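Local coordinates for hypothetical protein ORF-c20_032 (Sulfolobus solfataricus, PDB 2NRQ) that is of unknown function and belongs to an archaeal family that resembles RNA-binding proteins in structure, although RNA binding itself is thought unlikely, at residues V12-T17 with I54-R59; K75-E80 with E109-L114; Y98-K103 with D118-C123. All coordinates share one frame; numbering follows the deposited sequence.

Contact 1: V12-T17 with I54-R59; sequences VFIHET and IILEYR
V12, F13 and I14 run antiparallel to L56, I55 and I54, the two strand axes 4.7 Å apart at closest, with V12-L56 and I14-I54 as hydrogen-bonded pairs and F13-I55 as the non-hydrogen-bonded pair between them. Four backbone bonds join them: V12 N to L56 O, L56 N to V12 O at 2.9 Å, I14 N to I54 O at 2.7 Å, and I54 N to I14 O. F13 CA also lies close to I54 O, a CA-H...O contact.

V12, I14, I54 and L56 share one face. The CD2 branch of L56 reaches both neighbours, V12 CG2 at 4.1 Å and I14 CD1 at 4.2 Å, because L56 CG is anti to the backbone N (chi1 166°) and lies beside its own carbonyl. I14 and I54 meet through their CB atoms. This face is packed on helix 20-30, where I27 meets V12, I23 meets I14, and Y20 meets both I14 and I54.

On the other face F13 and I55 lie alongside each other, F13 CE1 coming 4.0 Å from I55 CG2. One apolar face against a helix, with strand 7-14 between strands 52-60 and 121-126, is the pattern of an alpha+beta fold, an antiparallel sheet with helices packed on one apolar face.

Contact 2: K75-E80 with E109-L114; sequences KIETSE and EHRLVL
E77 OE1 takes the shortest polar bond here, 2.7 Å from R111 NH1, a salt bridge with an N-H...O angle of 151°. The nitrogen comes in on the syn side of the carboxylate, somewhat out of its plane, and the carboxylate lies at the guanidinium edge, the two planes only 18° apart. R111 starts with CG anti to the backbone N (chi1 -158°) and bends at chi3, which turns NH1 back toward E77.

E77 is the N-cap residue of helix 78-85, and R111 belongs to the loop that follows helix 103-109, so the pair ties a helix start to the chain leaving another helix. In this alpha+beta fold the same loop then runs past the first turn of helix 78-85. There E80 CG lies 3.6 Å from L112 O, while E80 OE1 rests against V113 CG1 at 3.5 Å and OE2 passes L114 CB.

L112 points its CB toward 75-80, and its CD1 meets K75 CB and, at 4.2 Å, I76 CB. F30 of helix 20-30, L106 and F101 also pack on L112, and I76 leans on L81 and I84 of helix 78-85.

Contact 3: Y98-K103 with D118-C123; sequences YLRFDK and DDVIKC
K103 crosses from the start of helix 103-109 to the turn before strand 121-126. Its CB leaves the backbone with CG anti to the carbonyl carbon (chi1 -81°), and CG settles 3.6 Å from I121 CG1. A bend at chi3 then brings CE close to D119 OD1, and NZ ends 2.9 Å from D119 OD1, a salt bridge in which NZ comes from above the carboxylate plane, the two side chains crossing at about a right angle. NZ has two further partners, the carboxylate of E18 and the backbone oxygen F13 O, so three oxygens grip the ammonium of this buried lysine. Cutting K103 back to alanine is likely to leave D119 and E18 without their shared positive charge and I121 CG1 without its aliphatic neighbour.

Behind the lysine, strand 98-101 pairs antiparallel with 121-123: L99 and C123 bond in both directions, and F101 N bonds to I121 O. R100 and K122 form the non-hydrogen-bonded pair between them. Their side chains lie alongside each other and converge on D118 OD1, which takes R100 NH2 at 2.6 Å and K122 NZ at 2.8 Å. K122 CE lies over one guanidinium face while D118 is at its edge, and the shared carboxylate probably offsets the two positive charges. R100 NE is held by G117 O.

On the other face C123 SG comes to the edge of the F101 ring, 3.8 Å from CD2. That face meets helix 62-73 through I72 at F101 and F68 at C123, and L114 also packs on F101. I121 touches I10 and V12 of strand 7-14, which lies on the far side of strand 121-126 from strand 96-101.

Overall arrangement
Contacts 1 and 3 belong to the same six-stranded antiparallel sheet: strand 7-14 of contact 1 lies beside strand 121-126 of contact 3, and their centres are about 11 Å apart. Contact 2 sits beyond the sheet, among the helix ends and the loop 109-114, with its centre about 12 Å from that of contact 3 and 21 Å from that of contact 1, which it does not touch. Along the chain contact 1 closes before the others open, whereas the segments of contacts 2 and 3 alternate. V113 probably hydrogen-bonds to D102, joining those two. Contact 3 thus touches both others, joining the sheet to the loop 109-114, and all six segments probably belong to one compact unit.

Contact 1: V12-T17 with I54-R59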
loop_
_atom_site.group_PDB
_atom_site.type_symbol
_atom_site.label_atom_id
_atom_site.label_comp_id
_atom_site.label_asym_id
_atom_site.label_seq_id
_atom_site.Cartn_x
_atom_site.Cartn_y
_atom_site.Cartn_z
ATOM N N VAL A 12 -5.156 0.111 -6.298
ATOM C CA VAL A 12 -6.166 1.109 -5.981
ATOM C C VAL A 12 -7.215 1.169 -7.071
ATOM O O VAL A 12 -6.898 1.018 -8.243
ATOM C CB VAL A 12 -5.581 2.534 -5.853
ATOM C CG1 VAL A 12 -5.977 3.128 -4.515
ATOM C CG2 VAL A 12 -4.086 2.526 -6.042
ATOM N N PHE A 13 -8.464 1.382 -6.671
ATOM C CA PHE A 13 -9.564 1.523 -7.603
ATOM C C PHE A 13 -9.849 3.013 -7.598
ATOM O O PHE A 13 -10.132 3.577 -6.558
ATOM C CB PHE A 13 -10.809 0.788 -7.111
ATOM C CG PHE A 13 -10.632 -0.692 -6.961
ATOM C CD1 PHE A 13 -10.266 -1.480 -8.052
ATOM C CD2 PHE A 13 -10.837 -1.312 -5.722
ATOM C CE1 PHE A 13 -10.102 -2.863 -7.916
ATOM C CE2 PHE A 13 -10.675 -2.703 -5.572
ATOM C CZ PHE A 13 -10.305 -3.476 -6.675
ATOM N N ILE A 14 -9.772 3.663 -8.750
ATOM C CA ILE A 14 -10.053 5.086 -8.806
ATOM C C ILE A 14 -11.359 5.325 -9.529
ATOM O O ILE A 14 -11.603 4.750 -10.585
ATOM C CB ILE A 14 -8.932 5.842 -9.499
ATOM C CG1 ILE A 14 -7.632 5.603 -8.730
ATOM C CG2 ILE A 14 -9.280 7.330 -9.559
ATOM C CD1 ILE A 14 -6.384 6.064 -9.442
ATOM N N HIS A 15 -12.191 6.183 -8.945
ATOM C CA HIS A 15 -13.513 6.505 -9.474
ATOM C C HIS A 15 -13.571 7.770 -10.318
ATOM O O HIS A 15 -12.632 8.568 -10.334
ATOM C CB HIS A 15 -14.487 6.631 -8.313
ATOM C CG HIS A 15 -14.644 5.374 -7.522
ATOM N ND1 HIS A 15 -15.537 4.384 -7.868
ATOM C CD2 HIS A 15 -14.004 4.932 -6.416
ATOM C CE1 HIS A 15 -15.442 3.387 -7.009
ATOM N NE2 HIS A 15 -14.518 3.693 -6.118
ATOM N N GLU A 16 -14.688 7.953 -11.015
ATOM C CA GLU A 16 -14.869 9.124 -11.866
ATOM C C GLU A 16 -14.686 10.436 -11.098
ATOM O O GLU A 16 -13.974 11.343 -11.542
ATOM C CB GLU A 16 -16.254 9.080 -12.516
ATOM C CG GLU A 16 -16.345 8.120 -13.701
ATOM C CD GLU A 16 -17.778 7.808 -14.081
ATOM O OE1 GLU A 16 -17.989 7.110 -15.101
ATOM O OE2 GLU A 16 -18.690 8.262 -13.347
ATOM N N THR A 17 -15.329 10.521 -9.943
ATOM C CA THR A 17 -15.248 11.694 -9.086
ATOM C C THR A 17 -13.841 11.977 -8.564
ATOM O O THR A 17 -13.519 13.110 -8.221
ATOM C CB THR A 17 -16.185 11.524 -7.888
ATOM O OG1 THR A 17 -17.536 11.610 -8.348
ATOM C CG2 THR A 17 -15.920 12.587 -6.825
ATOM N N ILE A 54 -11.251 2.638 -12.393
ATOM C CA ILE A 54 -9.883 2.493 -12.891
ATOM C C ILE A 54 -9.078 1.686 -11.904
ATOM O O ILE A 54 -9.153 1.923 -10.702
ATOM C CB ILE A 54 -9.180 3.840 -13.075
ATOM C CG1 ILE A 54 -9.836 4.618 -14.202
ATOM C CG2 ILE A 54 -7.720 3.625 -13.433
ATOM C CD1 ILE A 54 -9.169 5.933 -14.433
ATOM N N ILE A 55 -8.318 0.726 -12.409
ATOM C CA ILE A 55 -7.512 -0.105 -11.546
ATOM C C ILE A 55 -6.059 0.206 -11.789
ATOM O O ILE A 55 -5.529 -0.049 -12.864
ATOM C CB ILE A 55 -7.774 -1.605 -11.802
ATOM C CG1 ILE A 55 -9.279 -1.848 -11.945
ATOM C CG2 ILE A 55 -7.220 -2.427 -10.644
ATOM C CD1 ILE A 55 -9.682 -3.290 -11.907
ATOM N N LEU A 56 -5.422 0.772 -10.778
ATOM C CA LEU A 56 -4.023 1.143 -10.855
ATOM C C LEU A 56 -3.221 0.175 -10.004
ATOM O O LEU A 56 -3.541 -0.032 -8.843
ATOM C CB LEU A 56 -3.857 2.574 -10.342
ATOM C CG LEU A 56 -2.457 3.071 -10.012
ATOM C CD1 LEU A 56 -1.633 3.195 -11.271
ATOM C CD2 LEU A 56 -2.579 4.413 -9.295
ATOM N N GLU A 57 -2.183 -0.422 -10.585
ATOM C CA GLU A 57 -1.353 -1.382 -9.859
ATOM C C GLU A 57 0.139 -1.164 -10.048
ATOM O O GLU A 57 0.588 -0.613 -11.049
ATOM C CB GLU A 57 -1.700 -2.793 -10.295
ATOM C CG GLU A 57 -3.135 -3.167 -10.047
ATOM C CD GLU A 57 -3.554 -4.371 -10.866
ATOM O OE1 GLU A 57 -3.506 -4.259 -12.104
ATOM O OE2 GLU A 57 -3.923 -5.424 -10.291
ATOM N N TYR A 58 0.907 -1.596 -9.062
ATOM C CA TYR A 58 2.359 -1.499 -9.107
ATOM C C TYR A 58 2.873 -2.792 -8.527
ATOM O O TYR A 58 2.472 -3.197 -7.430
ATOM C CB TYR A 58 2.860 -0.342 -8.260
ATOM C CG TYR A 58 2.527 1.013 -8.816
ATOM C CD1 TYR A 58 3.374 1.641 -9.733
ATOM C CD2 TYR A 58 1.346 1.670 -8.441
ATOM C CE1 TYR A 58 3.051 2.889 -10.259
ATOM C CE2 TYR A 58 1.026 2.907 -8.961
ATOM C CZ TYR A 58 1.882 3.511 -9.862
ATOM O OH TYR A 58 1.583 4.761 -10.331
ATOM N N ARG A 59 3.748 -3.455 -9.267
ATOM C CA ARG A 59 4.298 -4.704 -8.795
ATOM C C ARG A 59 5.751 -4.474 -8.464
ATOM O O ARG A 59 6.447 -3.753 -9.163
ATOM C CB ARG A 59 4.178 -5.795 -9.853
ATOM C CG ARG A 59 4.111 -7.176 -9.253
ATOM C CD ARG A 59 5.130 -8.115 -9.846
#

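Contact 2: K75-E80 with E109-L114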
loop_
_atom_site.group_PDB
_atom_site.type_symbol
_atom_site.label_atom_id
_atom_site.label_comp_id
_atom_site.label_asym_id
_atom_site.label_seq_id
_atom_site.Cartn_x
_atom_site.Cartn_y
_atom_site.Cartn_z
ATOM N N LYS A 75 8.051 5.387 6.771
ATOM C CA LYS A 75 7.174 6.515 6.504
ATOM C C LYS A 75 5.966 6.528 7.416
ATOM O O LYS A 75 5.464 7.590 7.777
ATOM C CB LYS A 75 6.699 6.474 5.059
ATOM C CG LYS A 75 7.781 6.720 4.029
ATOM C CD LYS A 75 7.703 8.124 3.465
ATOM C CE LYS A 75 8.465 8.212 2.160
ATOM N NZ LYS A 75 8.256 9.520 1.488
ATOM N N ILE A 76 5.489 5.348 7.787
ATOM C CA ILE A 76 4.319 5.271 8.651
ATOM C C ILE A 76 4.621 5.783 10.066
ATOM O O ILE A 76 5.716 5.574 10.593
ATOM C CB ILE A 76 3.801 3.821 8.733
ATOM C CG1 ILE A 76 2.410 3.805 9.354
ATOM C CG2 ILE A 76 4.759 2.969 9.552
ATOM C CD1 ILE A 76 1.787 2.430 9.398
ATOM N N GLU A 77 3.653 6.468 10.671
ATOM C CA GLU A 77 3.824 6.971 12.031
ATOM C C GLU A 77 3.736 5.780 12.998
ATOM O O GLU A 77 3.040 4.797 12.717
ATOM C CB GLU A 77 2.758 8.022 12.338
ATOM C CG GLU A 77 1.370 7.678 11.831
ATOM C CD GLU A 77 0.410 8.858 11.910
ATOM O OE1 GLU A 77 0.722 9.921 11.326
ATOM O OE2 GLU A 77 -0.659 8.722 12.550
ATOM N N THR A 78 4.451 5.861 14.119
ATOM C CA THR A 78 4.492 4.778 15.105
ATOM C C THR A 78 3.112 4.327 15.576
ATOM O O THR A 78 2.870 3.141 15.817
ATOM C CB THR A 78 5.312 5.187 16.339
ATOM O OG1 THR A 78 6.145 6.308 16.016
ATOM C CG2 THR A 78 6.189 4.028 16.786
ATOM N N SER A 79 2.214 5.293 15.718
ATOM C CA SER A 79 0.849 5.035 16.143
ATOM C C SER A 79 0.233 3.953 15.247
ATOM O O SER A 79 -0.093 2.857 15.711
ATOM C CB SER A 79 0.056 6.337 16.043
ATOM O OG SER A 79 -1.240 6.191 16.573
ATOM N N GLU A 80 0.106 4.263 13.959
ATOM C CA GLU A 80 -0.454 3.339 12.972
ATOM C C GLU A 80 0.304 2.010 12.893
ATOM O O GLU A 80 -0.301 0.960 12.655
ATOM C CB GLU A 80 -0.468 4.002 11.587
ATOM C CG GLU A 80 -1.141 5.376 11.546
ATOM C CD GLU A 80 -2.643 5.331 11.796
ATOM O OE1 GLU A 80 -3.252 6.411 11.937
ATOM O OE2 GLU A 80 -3.220 4.231 11.849
ATOM N N GLU A 109 -2.263 14.779 2.801
ATOM C CA GLU A 109 -1.233 15.045 3.808
ATOM C C GLU A 109 -0.023 14.126 3.761
ATOM O O GLU A 109 0.727 14.057 4.728
ATOM C CB GLU A 109 -1.838 14.968 5.211
ATOM C CG GLU A 109 -2.914 16.000 5.478
ATOM C CD GLU A 109 -3.665 15.737 6.763
ATOM O OE1 GLU A 109 -3.030 15.752 7.844
ATOM O OE2 GLU A 109 -4.893 15.513 6.685
ATOM N N HIS A 110 0.176 13.422 2.653
ATOM C CA HIS A 110 1.309 12.506 2.538
ATOM C C HIS A 110 1.438 11.690 3.817
ATOM O O HIS A 110 2.529 11.550 4.359
ATOM C CB HIS A 110 2.610 13.279 2.307
ATOM C CG HIS A 110 2.674 13.982 0.987
ATOM N ND1 HIS A 110 1.679 14.828 0.544
ATOM C CD2 HIS A 110 3.623 13.982 0.022
ATOM C CE1 HIS A 110 2.013 15.319 -0.636
ATOM N NE2 HIS A 110 3.190 14.821 -0.976
ATOM N N ARG A 111 0.325 11.149 4.299
ATOM C CA ARG A 111 0.365 10.377 5.532
ATOM C C ARG A 111 -0.330 9.026 5.435
ATOM O O ARG A 111 -1.480 8.929 5.002
ATOM C CB ARG A 111 -0.245 11.199 6.665
ATOM C CG ARG A 111 0.192 10.760 8.048
ATOM C CD ARG A 111 0.172 11.940 8.998
ATOM N NE ARG A 111 -1.176 12.458 9.189
ATOM C CZ ARG A 111 -2.071 11.909 10.001
ATOM N NH1 ARG A 111 -1.760 10.824 10.704
ATOM N NH2 ARG A 111 -3.283 12.444 10.105
ATOM N N LEU A 112 0.386 7.985 5.842
ATOM C CA LEU A 112 -0.133 6.631 5.810
ATOM C C LEU A 112 -0.992 6.352 7.027
ATOM O O LEU A 112 -0.484 6.187 8.125
ATOM C CB LEU A 112 1.017 5.633 5.770
ATOM C CG LEU A 112 1.781 5.512 4.461
ATOM C CD1 LEU A 112 3.036 4.659 4.670
ATOM C CD2 LEU A 112 0.859 4.899 3.413
ATOM N N VAL A 113 -2.296 6.293 6.827
ATOM C CA VAL A 113 -3.222 6.026 7.916
ATOM C C VAL A 113 -4.086 4.832 7.547
ATOM O O VAL A 113 -4.854 4.888 6.591
ATOM C CB VAL A 113 -4.126 7.248 8.181
ATOM C CG1 VAL A 113 -5.235 6.879 9.137
ATOM C CG2 VAL A 113 -3.302 8.385 8.738
ATOM N N LEU A 114 -3.947 3.745 8.295
ATOM C CA LEU A 114 -4.735 2.553 8.024
ATOM C C LEU A 114 -6.215 2.904 7.907
ATOM O O LEU A 114 -6.707 3.814 8.575
ATOM C CB LEU A 114 -4.523 1.531 9.135
ATOM C CG LEU A 114 -3.592 0.348 8.840
ATOM C CD1 LEU A 114 -2.333 0.810 8.149
ATOM C CD2 LEU A 114 -3.259 -0.365 10.159
#

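Contact 3: Y98-K103 with D118-C123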
loop_
_atom_site.group_PDB
_atom_site.type_symbol
_atom_site.label_atom_id
_atom_site.label_comp_id
_atom_site.label_asym_id
_atom_site.label_seq_id
_atom_site.Cartn_x
_atom_site.Cartn_y
_atom_site.Cartn_z
ATOM N N TYR A 98 -1.919 -7.702 4.240
ATOM C CA TYR A 98 -2.672 -6.691 3.519
ATOM C C TYR A 98 -2.762 -5.408 4.329
ATOM O O TYR A 98 -3.389 -5.375 5.380
ATOM C CB TYR A 98 -4.086 -7.187 3.217
ATOM C CG TYR A 98 -4.143 -8.352 2.260
ATOM C CD1 TYR A 98 -4.657 -8.198 0.972
ATOM C CD2 TYR A 98 -3.676 -9.614 2.635
ATOM C CE1 TYR A 98 -4.702 -9.269 0.076
ATOM C CE2 TYR A 98 -3.718 -10.691 1.751
ATOM C CZ TYR A 98 -4.234 -10.510 0.473
ATOM O OH TYR A 98 -4.287 -11.575 -0.399
ATOM N N LEU A 99 -2.139 -4.347 3.841
ATOM C CA LEU A 99 -2.200 -3.077 4.536
ATOM C C LEU A 99 -3.023 -2.109 3.702
ATOM O O LEU A 99 -2.578 -1.677 2.642
ATOM C CB LEU A 99 -0.797 -2.512 4.727
ATOM C CG LEU A 99 0.281 -3.457 5.253
ATOM C CD1 LEU A 99 1.584 -2.688 5.398
ATOM C CD2 LEU A 99 -0.149 -4.043 6.580
ATOM N N ARG A 100 -4.224 -1.773 4.163
ATOM C CA ARG A 100 -5.067 -0.845 3.420
ATOM C C ARG A 100 -4.945 0.578 3.945
ATOM O O ARG A 100 -5.372 0.875 5.051
ATOM C CB ARG A 100 -6.532 -1.288 3.443
ATOM C CG ARG A 100 -6.942 -2.125 4.606
ATOM C CD ARG A 100 -6.971 -3.598 4.235
ATOM N NE ARG A 100 -7.960 -3.859 3.202
ATOM C CZ ARG A 100 -8.314 -5.071 2.784
ATOM N NH1 ARG A 100 -7.764 -6.151 3.315
ATOM N NH2 ARG A 100 -9.223 -5.199 1.828
ATOM N N PHE A 101 -4.365 1.460 3.138
ATOM C CA PHE A 101 -4.170 2.849 3.540
ATOM C C PHE A 101 -5.253 3.792 3.041
ATOM O O PHE A 101 -5.921 3.524 2.040
ATOM C CB PHE A 101 -2.799 3.327 3.077
ATOM C CG PHE A 101 -1.664 2.624 3.763
ATOM C CD1 PHE A 101 -1.333 2.936 5.082
ATOM C CD2 PHE A 101 -0.962 1.614 3.116
ATOM C CE1 PHE A 101 -0.320 2.250 5.745
ATOM C CE2 PHE A 101 0.055 0.916 3.771
ATOM C CZ PHE A 101 0.376 1.236 5.090
ATOM N N ASP A 102 -5.416 4.901 3.750
ATOM C CA ASP A 102 -6.430 5.905 3.425
ATOM C C ASP A 102 -6.030 6.780 2.240
ATOM O O ASP A 102 -5.015 7.471 2.294
ATOM C CB ASP A 102 -6.662 6.795 4.649
ATOM C CG ASP A 102 -7.835 7.724 4.482
ATOM O OD1 ASP A 102 -8.960 7.318 4.845
ATOM O OD2 ASP A 102 -7.636 8.855 3.980
ATOM N N LYS A 103 -6.827 6.763 1.177
ATOM C CA LYS A 103 -6.532 7.581 0.002
ATOM C C LYS A 103 -6.489 9.069 0.335
ATOM O O LYS A 103 -5.567 9.775 -0.060
ATOM C CB LYS A 103 -7.573 7.345 -1.096
ATOM C CG LYS A 103 -7.306 6.108 -1.916
ATOM C CD LYS A 103 -8.174 6.043 -3.170
ATOM C CE LYS A 103 -9.612 5.709 -2.849
ATOM N NZ LYS A 103 -10.323 5.307 -4.080
ATOM N N ASP A 118 -12.053 -1.824 0.904
ATOM C CA ASP A 118 -11.267 -1.948 -0.309
ATOM C C ASP A 118 -11.098 -0.638 -1.069
ATOM O O ASP A 118 -10.302 -0.563 -2.008
ATOM C CB ASP A 118 -11.880 -3.014 -1.198
ATOM C CG ASP A 118 -11.820 -4.377 -0.565
ATOM O OD1 ASP A 118 -10.697 -4.840 -0.281
ATOM O OD2 ASP A 118 -12.888 -4.984 -0.346
ATOM N N ASP A 119 -11.841 0.386 -0.657
ATOM C CA ASP A 119 -11.739 1.699 -1.283
ATOM C C ASP A 119 -10.596 2.424 -0.571
ATOM O O ASP A 119 -10.793 3.431 0.126
ATOM C CB ASP A 119 -13.049 2.467 -1.119
ATOM C CG ASP A 119 -13.002 3.844 -1.748
ATOM O OD1 ASP A 119 -12.673 3.946 -2.944
ATOM O OD2 ASP A 119 -13.302 4.826 -1.043
ATOM N N VAL A 120 -9.396 1.884 -0.768
ATOM C CA VAL A 120 -8.172 2.392 -0.157
ATOM C C VAL A 120 -6.988 2.136 -1.081
ATOM O O VAL A 120 -7.139 1.531 -2.126
ATOM C CB VAL A 120 -7.888 1.629 1.150
ATOM C CG1 VAL A 120 -9.000 1.861 2.150
ATOM C CG2 VAL A 120 -7.758 0.128 0.838
ATOM N N ILE A 121 -5.811 2.605 -0.688
ATOM C CA ILE A 121 -4.595 2.333 -1.451
ATOM C C ILE A 121 -4.100 1.066 -0.773
ATOM O O ILE A 121 -3.577 1.113 0.335
ATOM C CB ILE A 121 -3.526 3.422 -1.276
ATOM C CG1 ILE A 121 -3.987 4.720 -1.942
ATOM C CG2 ILE A 121 -2.210 2.944 -1.880
ATOM C CD1 ILE A 121 -3.073 5.899 -1.676
ATOM N N LYS A 122 -4.271 -0.067 -1.435
ATOM C CA LYS A 122 -3.900 -1.343 -0.850
ATOM C C LYS A 122 -2.463 -1.798 -1.108
ATOM O O LYS A 122 -2.009 -1.858 -2.252
ATOM C CB LYS A 122 -4.883 -2.403 -1.343
ATOM C CG LYS A 122 -4.934 -3.646 -0.501
ATOM C CD LYS A 122 -5.938 -4.621 -1.060
ATOM C CE LYS A 122 -7.342 -4.059 -0.998
ATOM N NZ LYS A 122 -8.312 -4.909 -1.744
ATOM N N CYS A 123 -1.749 -2.121 -0.035
ATOM C CA CYS A 123 -0.379 -2.593 -0.156
ATOM C C CYS A 123 -0.296 -4.012 0.370
ATOM O O CYS A 123 -0.437 -4.247 1.559
ATOM C CB CYS A 123 0.554 -1.695 0.632
ATOM S SG CYS A 123 0.563 0.001 0.055
#